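Local coordinates for protein molybdopterin adenylyltransferase (Pyrococcus furiosus, PDB 4LHB) that catalyses the adenylylation of molybdopterin by ATP, a step in building the molybdenum or tungsten cofactor, and works as a homohexamer, at residues H65-I70 against I86-D91; K69-D74 against L79-E84; L119-V124 against L170-S175; F157-P160 against A165-T168. All coordinates share one frame; numbering follows the deposited sequence.

Interaction 1: H65-I70 against I86-D91; sequences HVYYKI and IKSGAD
Val-66 and Tyr-67, neighbours on the edge strand 64-71, both face the turn that follows helix 75-87. Two adjoining strand residues normally point to opposite sides; here the backbone at Val-66 (psi -2°) leaves the extended form, and both CB atoms point toward the turn.

The apolar part belongs to Val-66. Its CG2 sits between the backbone N and the carbonyl carbon (chi1 -59°), and this methyl does most of the touching. It meets the methyl of Ala-90, with CG2 4.0 Å from Ala-90 CB, and brushes the turn's backbone, lying 3.9 Å from Ser-88 O.

One side-chain hydroxyl meets a ring. Ser-88 OG approaches Tyr-67 obliquely, 4.0 Å from CD1, which is van der Waals contact and no more. Both polar ends find their partner in Glu-84 of the helix: Ser-88 OG bonds back to Glu-84 O, while Tyr-67 OH bonds to the carboxylate of Glu-84, and the ring packs on Ala-81 and Ala-85 of the helix.

Backbone bonds shape the turn itself. Gly-89 N reaches Ile-86 O at 3.0 Å, and Ala-90 N reaches back to Ala-85 O. Arg-152 holds the carbonyls of Ile-86 and Ala-90 through NH2. With Gly-89 at positive phi (90°), this is a Schellman motif, ending the helix of the beta-alpha-beta crossover that leads from strand 64-71 to strand 92-96.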
loop_
_atom_site.group_PDB
_atom_site.type_symbol
_atom_site.label_atom_id
_atom_site.label_comp_id
_atom_site.label_asym_id
_atom_site.label_seq_id
_atom_site.Cartn_x
_atom_site.Cartn_y
_atom_site.Cartn_z
ATOM N N HIS C 65 29.902 18.866 5.855
ATOM C CA HIS C 65 29.377 18.679 4.485
ATOM C C HIS C 65 30.189 17.679 3.786
ATOM O O HIS C 65 31.358 17.910 3.635
ATOM C CB HIS C 65 29.499 19.990 3.746
ATOM C CG HIS C 65 29.124 19.932 2.285
ATOM N ND1 HIS C 65 28.132 19.136 1.806
ATOM C CD2 HIS C 65 29.603 20.653 1.202
ATOM C CE1 HIS C 65 28.005 19.342 0.492
ATOM N NE2 HIS C 65 28.903 20.267 0.128
ATOM N N VAL C 66 29.617 16.553 3.351
ATOM C CA VAL C 66 30.419 15.515 2.667
ATOM C C VAL C 66 30.047 15.226 1.205
ATOM O O VAL C 66 30.679 14.396 0.571
ATOM C CB VAL C 66 30.379 14.177 3.443
ATOM C CG1 VAL C 66 30.930 14.381 4.840
ATOM C CG2 VAL C 66 28.958 13.594 3.486
ATOM N N TYR C 67 29.031 15.885 0.663
ATOM C CA TYR C 67 28.517 15.532 -0.679
ATOM C C TYR C 67 27.570 16.561 -1.215
ATOM O O TYR C 67 26.680 17.004 -0.510
ATOM C CB TYR C 67 27.770 14.199 -0.636
ATOM C CG TYR C 67 27.356 13.660 -1.985
ATOM C CD1 TYR C 67 28.131 12.719 -2.627
ATOM C CD2 TYR C 67 26.175 14.089 -2.629
ATOM C CE1 TYR C 67 27.761 12.210 -3.862
ATOM C CE2 TYR C 67 25.816 13.601 -3.858
ATOM C CZ TYR C 67 26.614 12.648 -4.470
ATOM O OH TYR C 67 26.270 12.086 -5.697
ATOM N N TYR C 68 27.752 16.894 -2.485
ATOM C CA TYR C 68 26.836 17.770 -3.248
ATOM C C TYR C 68 26.757 17.343 -4.748
ATOM O O TYR C 68 27.764 16.924 -5.334
ATOM C CB TYR C 68 27.265 19.206 -3.119
ATOM C CG TYR C 68 26.553 20.156 -4.014
ATOM C CD1 TYR C 68 25.199 20.330 -3.936
ATOM C CD2 TYR C 68 27.261 20.928 -4.929
ATOM C CE1 TYR C 68 24.540 21.236 -4.754
ATOM C CE2 TYR C 68 26.624 21.823 -5.767
ATOM C CZ TYR C 68 25.264 21.977 -5.681
ATOM O OH TYR C 68 24.661 22.903 -6.493
ATOM N N LYS C 69 25.549 17.397 -5.332
ATOM C CA LYS C 69 25.353 17.078 -6.737
ATOM C C LYS C 69 24.054 17.650 -7.246
ATOM O O LYS C 69 23.074 17.723 -6.483
ATOM C CB LYS C 69 25.376 15.590 -6.965
ATOM C CG LYS C 69 25.337 15.226 -8.441
ATOM C CD LYS C 69 26.173 13.993 -8.764
ATOM C CE LYS C 69 25.714 13.193 -10.001
ATOM N NZ LYS C 69 26.120 11.754 -9.830
ATOM N N ILE C 70 24.059 18.107 -8.514
ATOM C CA ILE C 70 22.846 18.644 -9.159
ATOM C C ILE C 70 22.482 17.540 -10.074
ATOM O O ILE C 70 23.339 17.079 -10.814
ATOM C CB ILE C 70 23.092 19.885 -10.023
ATOM C CG1 ILE C 70 23.966 20.884 -9.261
ATOM C CG2 ILE C 70 21.776 20.566 -10.424
ATOM C CD1 ILE C 70 23.460 22.332 -9.328
ATOM N N ILE C 86 25.110 8.774 0.944
ATOM C CA ILE C 86 25.148 7.853 2.032
ATOM C C ILE C 86 26.475 7.098 2.069
ATOM O O ILE C 86 27.007 6.886 3.129
ATOM C CB ILE C 86 23.933 6.913 2.032
ATOM C CG1 ILE C 86 22.658 7.676 2.351
ATOM C CG2 ILE C 86 24.074 5.809 3.056
ATOM C CD1 ILE C 86 21.397 6.881 2.040
ATOM N N LYS C 87 26.996 6.656 0.940
ATOM C CA LYS C 87 28.247 5.889 0.959
ATOM C C LYS C 87 29.380 6.779 1.448
ATOM O O LYS C 87 30.250 6.317 2.156
ATOM C CB LYS C 87 28.635 5.311 -0.398
ATOM C CG LYS C 87 29.690 4.217 -0.297
ATOM C CD LYS C 87 30.491 4.072 -1.571
ATOM C CE LYS C 87 31.607 3.033 -1.436
ATOM N NZ LYS C 87 31.322 1.730 -2.102
ATOM N N SER C 88 29.347 8.058 1.113
ATOM C CA SER C 88 30.333 8.988 1.656
ATOM C C SER C 88 30.255 9.257 3.158
ATOM O O SER C 88 30.892 10.203 3.606
ATOM C CB SER C 88 30.126 10.334 1.003
ATOM O OG SER C 88 30.134 10.132 -0.351
ATOM N N GLY C 89 29.394 8.530 3.880
ATOM C CA GLY C 89 29.204 8.665 5.317
ATOM C C GLY C 89 28.147 9.659 5.762
ATOM O O GLY C 89 28.037 9.918 6.968
ATOM N N ALA C 90 27.353 10.240 4.856
ATOM C CA ALA C 90 26.256 11.124 5.323
ATOM C C ALA C 90 25.248 10.417 6.225
ATOM O O ALA C 90 24.824 9.303 5.913
ATOM C CB ALA C 90 25.511 11.738 4.168
ATOM N N ASP C 91 24.866 11.098 7.308
ATOM C CA ASP C 91 23.818 10.674 8.243
ATOM C C ASP C 91 22.475 11.378 7.952
ATOM O O ASP C 91 21.368 10.886 8.360
ATOM C CB ASP C 91 24.186 11.097 9.685
ATOM C CG ASP C 91 25.553 10.594 10.124
ATOM O OD1 ASP C 91 25.670 9.377 10.387
ATOM O OD2 ASP C 91 26.506 11.419 10.226
#

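Interaction 2: K69-D74 against L79-E84; sequences KIVPDD and LIALFE
Ala-81 turns its methyl to the strand and meets Val-71 there, CB to CG1 at 4.0 Å. Between 69-74 and 79-84 the nearest CA atoms are those of Lys-69 and Ala-81, 7.0 Å apart. The valine turns its branch to the helix by setting CG1 opposite its own carbonyl carbon (chi1 -62°). Ile-36 of strand 32-38 touches both Val-71 and Ala-81, closing the apolar patch from the sheet side.

This is the first half of a beta-alpha-beta crossover: strand 64-71 ends, a short turn reverses the chain, and the helix runs back over the sheet. Asp-74 is the N-cap between the two, its OD1 accepting from Glu-77 N and weakly from Ile-76 N, while its OD2 takes Gln-150 N of the second subunit.

One helical turn beyond Ala-81, Glu-84 supplies the charged part, with its N bonded to Ile-80 O at 3.1 Å. Its chain runs out extended beyond CG, and Lys-69 comes across it at an angle, making a long salt bridge from NZ to OE2 of 3.6 Å. Lys-69 gets there with CG anti to its backbone N (chi1 -173°) and a bend at chi2 of 144°. OE2 has a stronger partner in Tyr-67 OH, and OE1 forms a salt bridge with Lys-87 of the second subunit, whose ammonium gathers with that of Lys-69 around this carboxylate.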
loop_
_atom_site.group_PDB
_atom_site.type_symbol
_atom_site.label_atom_id
_atom_site.label_comp_id
_atom_site.label_asym_id
_atom_site.label_seq_id
_atom_site.Cartn_x
_atom_site.Cartn_y
_atom_site.Cartn_z
ATOM N N LYS C 69 25.549 17.397 -5.332
ATOM C CA LYS C 69 25.353 17.078 -6.737
ATOM C C LYS C 69 24.054 17.650 -7.246
ATOM O O LYS C 69 23.074 17.723 -6.483
ATOM C CB LYS C 69 25.376 15.590 -6.965
ATOM C CG LYS C 69 25.337 15.226 -8.441
ATOM C CD LYS C 69 26.173 13.993 -8.764
ATOM C CE LYS C 69 25.714 13.193 -10.001
ATOM N NZ LYS C 69 26.120 11.754 -9.830
ATOM N N ILE C 70 24.059 18.107 -8.514
ATOM C CA ILE C 70 22.846 18.644 -9.159
ATOM C C ILE C 70 22.482 17.540 -10.074
ATOM O O ILE C 70 23.339 17.079 -10.814
ATOM C CB ILE C 70 23.092 19.885 -10.023
ATOM C CG1 ILE C 70 23.966 20.884 -9.261
ATOM C CG2 ILE C 70 21.776 20.566 -10.424
ATOM C CD1 ILE C 70 23.460 22.332 -9.328
ATOM N N VAL C 71 21.251 17.065 -10.003
ATOM C CA VAL C 71 20.806 15.954 -10.871
ATOM C C VAL C 71 19.512 16.332 -11.599
ATOM O O VAL C 71 18.681 17.099 -11.111
ATOM C CB VAL C 71 20.602 14.634 -10.069
ATOM C CG1 VAL C 71 21.906 14.159 -9.432
ATOM C CG2 VAL C 71 19.476 14.745 -9.027
ATOM N N PRO C 72 19.315 15.798 -12.778
ATOM C CA PRO C 72 18.031 16.028 -13.427
ATOM C C PRO C 72 16.834 15.457 -12.636
ATOM O O PRO C 72 17.023 14.639 -11.746
ATOM C CB PRO C 72 18.185 15.290 -14.749
ATOM C CG PRO C 72 19.209 14.281 -14.475
ATOM C CD PRO C 72 20.170 14.896 -13.538
ATOM N N ASP C 73 15.621 15.876 -12.984
ATOM C CA ASP C 73 14.407 15.395 -12.330
ATOM C C ASP C 73 14.137 14.004 -12.842
ATOM O O ASP C 73 13.248 13.787 -13.626
ATOM C CB ASP C 73 13.226 16.369 -12.557
ATOM C CG ASP C 73 12.224 16.445 -11.327
ATOM O OD1 ASP C 73 11.504 17.467 -11.302
ATOM O OD2 ASP C 73 12.111 15.541 -10.390
ATOM N N ASP C 74 14.929 13.048 -12.372
ATOM C CA ASP C 74 15.004 11.692 -12.919
ATOM C C ASP C 74 15.233 10.669 -11.765
ATOM O O ASP C 74 16.248 10.700 -11.076
ATOM C CB ASP C 74 16.169 11.638 -13.908
ATOM C CG ASP C 74 16.393 10.232 -14.523
ATOM O OD1 ASP C 74 16.906 9.332 -13.855
ATOM O OD2 ASP C 74 16.081 10.035 -15.702
ATOM N N LEU C 79 18.184 8.712 -7.062
ATOM C CA LEU C 79 18.608 7.567 -6.248
ATOM C C LEU C 79 20.108 7.322 -6.273
ATOM O O LEU C 79 20.684 7.002 -5.249
ATOM C CB LEU C 79 17.855 6.323 -6.616
ATOM C CG LEU C 79 16.605 6.041 -5.747
ATOM C CD1 LEU C 79 16.176 7.120 -4.771
ATOM C CD2 LEU C 79 15.420 5.570 -6.572
ATOM N N ILE C 80 20.757 7.491 -7.424
ATOM C CA ILE C 80 22.201 7.277 -7.499
ATOM C C ILE C 80 22.857 8.305 -6.552
ATOM O O ILE C 80 23.788 8.004 -5.853
ATOM C CB ILE C 80 22.749 7.400 -8.968
ATOM C CG1 ILE C 80 22.586 6.084 -9.759
ATOM C CG2 ILE C 80 24.229 7.740 -9.029
ATOM C CD1 ILE C 80 22.807 6.227 -11.283
ATOM N N ALA C 81 22.358 9.520 -6.559
ATOM C CA ALA C 81 22.908 10.574 -5.744
ATOM C C ALA C 81 22.701 10.245 -4.237
ATOM O O ALA C 81 23.645 10.204 -3.477
ATOM C CB ALA C 81 22.288 11.908 -6.127
ATOM N N LEU C 82 21.470 9.970 -3.840
ATOM C CA LEU C 82 21.153 9.673 -2.467
ATOM C C LEU C 82 22.117 8.642 -1.922
ATOM O O LEU C 82 22.630 8.798 -0.838
ATOM C CB LEU C 82 19.713 9.159 -2.372
ATOM C CG LEU C 82 19.268 8.683 -1.000
ATOM C CD1 LEU C 82 19.434 9.838 -0.028
ATOM C CD2 LEU C 82 17.844 8.139 -0.975
ATOM N N PHE C 83 22.394 7.593 -2.666
ATOM C CA PHE C 83 23.212 6.526 -2.103
ATOM C C PHE C 83 24.703 6.822 -2.177
ATOM O O PHE C 83 25.480 6.254 -1.426
ATOM C CB PHE C 83 22.786 5.153 -2.628
ATOM C CG PHE C 83 21.516 4.690 -1.972
ATOM C CD1 PHE C 83 21.537 4.247 -0.684
ATOM C CD2 PHE C 83 20.299 4.871 -2.580
ATOM C CE1 PHE C 83 20.371 3.918 -0.019
ATOM C CE2 PHE C 83 19.131 4.519 -1.948
ATOM C CZ PHE C 83 19.164 4.058 -0.641
ATOM N N GLU C 84 25.106 7.720 -3.051
ATOM C CA GLU C 84 26.468 8.202 -3.012
ATOM C C GLU C 84 26.684 9.086 -1.758
ATOM O O GLU C 84 27.680 8.961 -1.093
ATOM C CB GLU C 84 26.812 8.999 -4.273
ATOM C CG GLU C 84 27.203 8.156 -5.469
ATOM C CD GLU C 84 27.685 8.990 -6.654
ATOM O OE1 GLU C 84 28.436 8.425 -7.439
ATOM O OE2 GLU C 84 27.314 10.172 -6.817
#

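Interaction 3: L119-V124 against L170-S175; sequences LSFGEV and LEIIKS
The backbone bond from Lys-174 N to Leu-170 O, 3.0 Å long, closes the helical turn that presents Ile-172 and Ile-173 to Phe-121 and Val-124. This is helix-on-helix packing within an alpha/beta fold: the start of helix 121-133 lies beside the middle of helix 163-184, and both rest on the same face of the mixed sheet. All four touching side chains are buried and the contact between them is apolar.

Ile-172 does the central work with two separate branches. Its CG2 approaches the Phe-121 ring obliquely, 3.8 Å from CE1, and also lies 4.1 Å from Val-124 CG1. Its CD1 reaches further, to 3.8 Å from the same Val-124 CG1. That valine methyl stands anti to the backbone N (chi1 164°), which lets it meet both branches of the isoleucine.

Phe-121 does not aim its CB at the other helix, but with CG anti to N (chi1 179°) its ring end reaches it. On the sheet, the ring meets Phe-157 with the planes at about 60°, and packs on Leu-159 and Ala-144. The same helix start also meets the third subunit: Ser-120 OG bonds to Thr-140 O of that subunit, and Glu-123 pairs with its Arg-126. Ile-173 completes the contact with its CG1, 4.1 Å from Phe-121 CE1.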
loop_
_atom_site.group_PDB
_atom_site.type_symbol
_atom_site.label_atom_id
_atom_site.label_comp_id
_atom_site.label_asym_id
_atom_site.label_seq_id
_atom_site.Cartn_x
_atom_site.Cartn_y
_atom_site.Cartn_z
ATOM N N LEU C 119 8.402 10.850 9.150
ATOM C CA LEU C 119 8.293 11.901 10.160
ATOM C C LEU C 119 7.098 12.732 9.798
ATOM O O LEU C 119 6.600 12.603 8.704
ATOM C CB LEU C 119 9.577 12.734 10.252
ATOM C CG LEU C 119 10.851 11.941 10.616
ATOM C CD1 LEU C 119 12.174 12.739 10.669
ATOM C CD2 LEU C 119 10.649 11.170 11.897
ATOM N N SER C 120 6.624 13.565 10.721
ATOM C CA SER C 120 5.534 14.540 10.451
ATOM C C SER C 120 6.112 15.875 9.943
ATOM O O SER C 120 5.556 16.954 10.185
ATOM C CB SER C 120 4.759 14.831 11.721
ATOM O OG SER C 120 4.641 13.672 12.527
ATOM N N PHE C 121 7.240 15.805 9.256
ATOM C CA PHE C 121 7.914 16.991 8.787
ATOM C C PHE C 121 7.100 17.851 7.832
ATOM O O PHE C 121 7.203 19.072 7.858
ATOM C CB PHE C 121 9.225 16.590 8.153
ATOM C CG PHE C 121 9.987 17.730 7.623
ATOM C CD1 PHE C 121 10.986 18.308 8.381
ATOM C CD2 PHE C 121 9.703 18.232 6.368
ATOM C CE1 PHE C 121 11.698 19.402 7.899
ATOM C CE2 PHE C 121 10.408 19.315 5.865
ATOM C CZ PHE C 121 11.412 19.912 6.637
ATOM N N GLY C 122 6.282 17.227 6.991
ATOM C CA GLY C 122 5.555 17.981 5.973
ATOM C C GLY C 122 4.521 18.833 6.613
ATOM O O GLY C 122 4.280 19.964 6.188
ATOM N N GLU C 123 3.866 18.270 7.629
ATOM C CA GLU C 123 2.806 18.990 8.333
ATOM C C GLU C 123 3.386 20.210 8.983
ATOM O O GLU C 123 2.813 21.290 8.865
ATOM C CB GLU C 123 2.223 18.170 9.446
ATOM C CG GLU C 123 1.543 16.888 9.060
ATOM C CD GLU C 123 0.580 16.426 10.148
ATOM O OE1 GLU C 123 0.538 17.034 11.246
ATOM O OE2 GLU C 123 -0.149 15.449 9.918
ATOM N N VAL C 124 4.518 20.029 9.675
ATOM C CA VAL C 124 5.170 21.135 10.387
ATOM C C VAL C 124 5.646 22.204 9.397
ATOM O O VAL C 124 5.314 23.402 9.530
ATOM C CB VAL C 124 6.284 20.624 11.321
ATOM C CG1 VAL C 124 7.181 21.774 11.731
ATOM C CG2 VAL C 124 5.638 19.911 12.530
ATOM N N LEU C 170 14.908 24.832 6.293
ATOM C CA LEU C 170 16.139 24.961 7.060
ATOM C C LEU C 170 15.886 25.412 8.505
ATOM O O LEU C 170 16.531 24.944 9.438
ATOM C CB LEU C 170 17.101 25.895 6.343
ATOM C CG LEU C 170 17.793 25.240 5.150
ATOM C CD1 LEU C 170 18.475 26.287 4.266
ATOM C CD2 LEU C 170 18.742 24.134 5.587
ATOM N N GLU C 171 14.943 26.293 8.722
ATOM C CA GLU C 171 14.642 26.637 10.093
ATOM C C GLU C 171 14.358 25.327 10.885
ATOM O O GLU C 171 14.846 25.120 12.007
ATOM C CB GLU C 171 13.429 27.561 10.142
ATOM C CG GLU C 171 13.669 29.051 10.377
ATOM C CD GLU C 171 12.427 29.711 11.023
ATOM O OE1 GLU C 171 11.954 29.215 12.089
ATOM O OE2 GLU C 171 11.909 30.718 10.467
ATOM N N ILE C 172 13.593 24.423 10.260
ATOM C CA ILE C 172 13.083 23.236 10.957
ATOM C C ILE C 172 14.163 22.193 11.144
ATOM O O ILE C 172 14.289 21.596 12.215
ATOM C CB ILE C 172 11.793 22.681 10.292
ATOM C CG1 ILE C 172 10.716 23.771 10.251
ATOM C CG2 ILE C 172 11.240 21.490 11.050
ATOM C CD1 ILE C 172 9.588 23.467 9.296
ATOM N N ILE C 173 14.972 21.993 10.124
ATOM C CA ILE C 173 16.072 21.032 10.215
ATOM C C ILE C 173 17.091 21.456 11.276
ATOM O O ILE C 173 17.451 20.644 12.127
ATOM C CB ILE C 173 16.749 20.830 8.840
ATOM C CG1 ILE C 173 15.721 20.293 7.832
ATOM C CG2 ILE C 173 17.946 19.873 8.917
ATOM C CD1 ILE C 173 16.028 20.650 6.399
ATOM N N LYS C 174 17.541 22.722 11.211
ATOM C CA LYS C 174 18.418 23.322 12.217
ATOM C C LYS C 174 17.840 23.124 13.623
ATOM O O LYS C 174 18.553 22.741 14.529
ATOM C CB LYS C 174 18.647 24.823 11.959
ATOM C CG LYS C 174 19.408 25.160 10.664
ATOM C CD LYS C 174 20.753 25.889 10.850
ATOM C CE LYS C 174 20.643 27.375 11.267
ATOM N NZ LYS C 174 19.916 28.276 10.319
ATOM N N SER C 175 16.548 23.351 13.812
ATOM C CA SER C 175 15.947 23.121 15.120
ATOM C C SER C 175 15.878 21.643 15.548
ATOM O O SER C 175 16.007 21.356 16.760
ATOM C CB SER C 175 14.585 23.759 15.166
ATOM O OG SER C 175 13.909 23.436 16.342
#

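Interaction 4: F157-P160 against A165-T168; sequences FSLP and AVKT
Leu-159 ends its strand and Pro-160 leads out of it, while the first turn of helix 163-184 folds back so that Pro-160 CA and Ala-165 CA stand 5.9 Å apart, and Leu-159 CA and Val-166 CA 6.4 Å.

The main apolar meeting is of a pyrrolidine ring with a methyl. Ala-165 CB sits beside the ring of Pro-160, 3.7 Å from CB and 3.9 Å from CG, touching two of its carbons. Val-166 uses one branch, CG2, which lies opposite its carbonyl carbon (chi1 163°). It comes to 3.4 Å from Pro-160 O, a packing contact; that carbonyl accepts its hydrogen bond from Thr-96 OG1. Leu-159 points at the helix too, but meets it loosely, with CD1 4.5 Å from Val-166 CG2. The helix start is steadied by Ser-162 OG, which takes a bond from Ala-165 N.

A sulfate ion lies about 3 Å from the Pro-160 side chain. It probably came from the crystallisation liquor, yet its place at the exit of a central strand is consistent with an anion-binding pocket in an enzyme that handles ATP and a phosphorylated pterin.

Around this strand-to-helix junction, Pro-160 packs on Phe-125 of helix 121-133, and Leu-159 on Val-94 of strand 92-96. Val-166 touches Ser-51 and Ile-55 of helix 51-60 and Thr-96 of strand 92-96.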
loop_
_atom_site.group_PDB
_atom_site.type_symbol
_atom_site.label_atom_id
_atom_site.label_comp_id
_atom_site.label_asym_id
_atom_site.label_seq_id
_atom_site.Cartn_x
_atom_site.Cartn_y
_atom_site.Cartn_z
ATOM N N PHE C 157 15.524 14.559 4.291
ATOM C CA PHE C 157 14.567 15.611 4.216
ATOM C C PHE C 157 14.443 15.933 2.703
ATOM O O PHE C 157 15.469 16.054 1.974
ATOM C CB PHE C 157 15.126 16.855 4.943
ATOM C CG PHE C 157 15.288 16.688 6.427
ATOM C CD1 PHE C 157 14.213 16.878 7.287
ATOM C CD2 PHE C 157 16.522 16.371 6.975
ATOM C CE1 PHE C 157 14.379 16.703 8.658
ATOM C CE2 PHE C 157 16.687 16.228 8.347
ATOM C CZ PHE C 157 15.624 16.372 9.181
ATOM N N SER C 158 13.219 16.102 2.232
ATOM C CA SER C 158 13.017 16.510 0.851
ATOM C C SER C 158 12.196 17.744 0.840
ATOM O O SER C 158 11.070 17.779 1.327
ATOM C CB SER C 158 12.373 15.392 0.016
ATOM O OG SER C 158 13.356 14.373 -0.120
ATOM N N LEU C 159 12.800 18.774 0.271
ATOM C CA LEU C 159 12.262 20.115 0.280
ATOM C C LEU C 159 11.927 20.575 -1.130
ATOM O O LEU C 159 12.489 20.042 -2.085
ATOM C CB LEU C 159 13.339 21.033 0.856
ATOM C CG LEU C 159 13.915 20.679 2.220
ATOM C CD1 LEU C 159 15.039 21.684 2.502
ATOM C CD2 LEU C 159 12.821 20.751 3.269
ATOM N N PRO C 160 11.010 21.547 -1.253
ATOM C CA PRO C 160 10.762 22.177 -2.545
ATOM C C PRO C 160 11.963 22.934 -3.028
ATOM O O PRO C 160 12.967 23.031 -2.333
ATOM C CB PRO C 160 9.607 23.158 -2.280
ATOM C CG PRO C 160 8.926 22.632 -1.067
ATOM C CD PRO C 160 9.981 21.922 -0.257
ATOM N N ALA C 165 11.080 28.419 0.161
ATOM C CA ALA C 165 10.631 27.167 0.684
ATOM C C ALA C 165 11.820 26.535 1.375
ATOM O O ALA C 165 11.674 25.915 2.457
ATOM C CB ALA C 165 10.090 26.276 -0.427
ATOM N N VAL C 166 13.011 26.696 0.792
ATOM C CA VAL C 166 14.175 26.078 1.406
ATOM C C VAL C 166 14.561 26.691 2.771
ATOM O O VAL C 166 14.952 25.977 3.712
ATOM C CB VAL C 166 15.347 26.048 0.458
ATOM C CG1 VAL C 166 16.620 25.796 1.233
ATOM C CG2 VAL C 166 15.096 24.958 -0.559
ATOM N N LYS C 167 14.391 28.001 2.908
ATOM C CA LYS C 167 14.725 28.680 4.165
ATOM C C LYS C 167 13.767 28.259 5.263
ATOM O O LYS C 167 14.207 28.019 6.378
ATOM C CB LYS C 167 14.703 30.198 4.005
ATOM C CG LYS C 167 15.876 30.792 3.245
ATOM C CD LYS C 167 15.684 32.299 2.975
ATOM C CE LYS C 167 15.324 33.090 4.248
ATOM N NZ LYS C 167 15.492 34.565 4.073
ATOM N N THR C 168 12.476 28.137 4.958
ATOM C CA THR C 168 11.534 27.658 5.963
ATOM C C THR C 168 11.890 26.233 6.376
ATOM O O THR C 168 11.858 25.906 7.558
ATOM C CB THR C 168 10.088 27.693 5.467
ATOM O OG1 THR C 168 9.896 28.823 4.600
ATOM C CG2 THR C 168 9.122 27.815 6.623
#

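Interactions 1 and 2 hold the same pair, edge strand 64-71 and helix 75-87, interaction 2 along the middle of the helix and interaction 1 at its C-terminal end; they share Lys-69 and meet through Tyr-67 and Glu-84. Both are partly buried and touch the second subunit, but interaction 1 is van der Waals packing, whereas interaction 2 adds a long salt bridge to a methyl contact. Interactions 3 and 4, centres 9 Å apart, both use helix 163-184 and lean on one another through Phe-121, Ile-173, Phe-157 and Leu-159. Interaction 3 is wholly buried and apolar; interaction 4, nested inside the loop that interaction 3 closes, is partly buried, with a sulfate beside its proline.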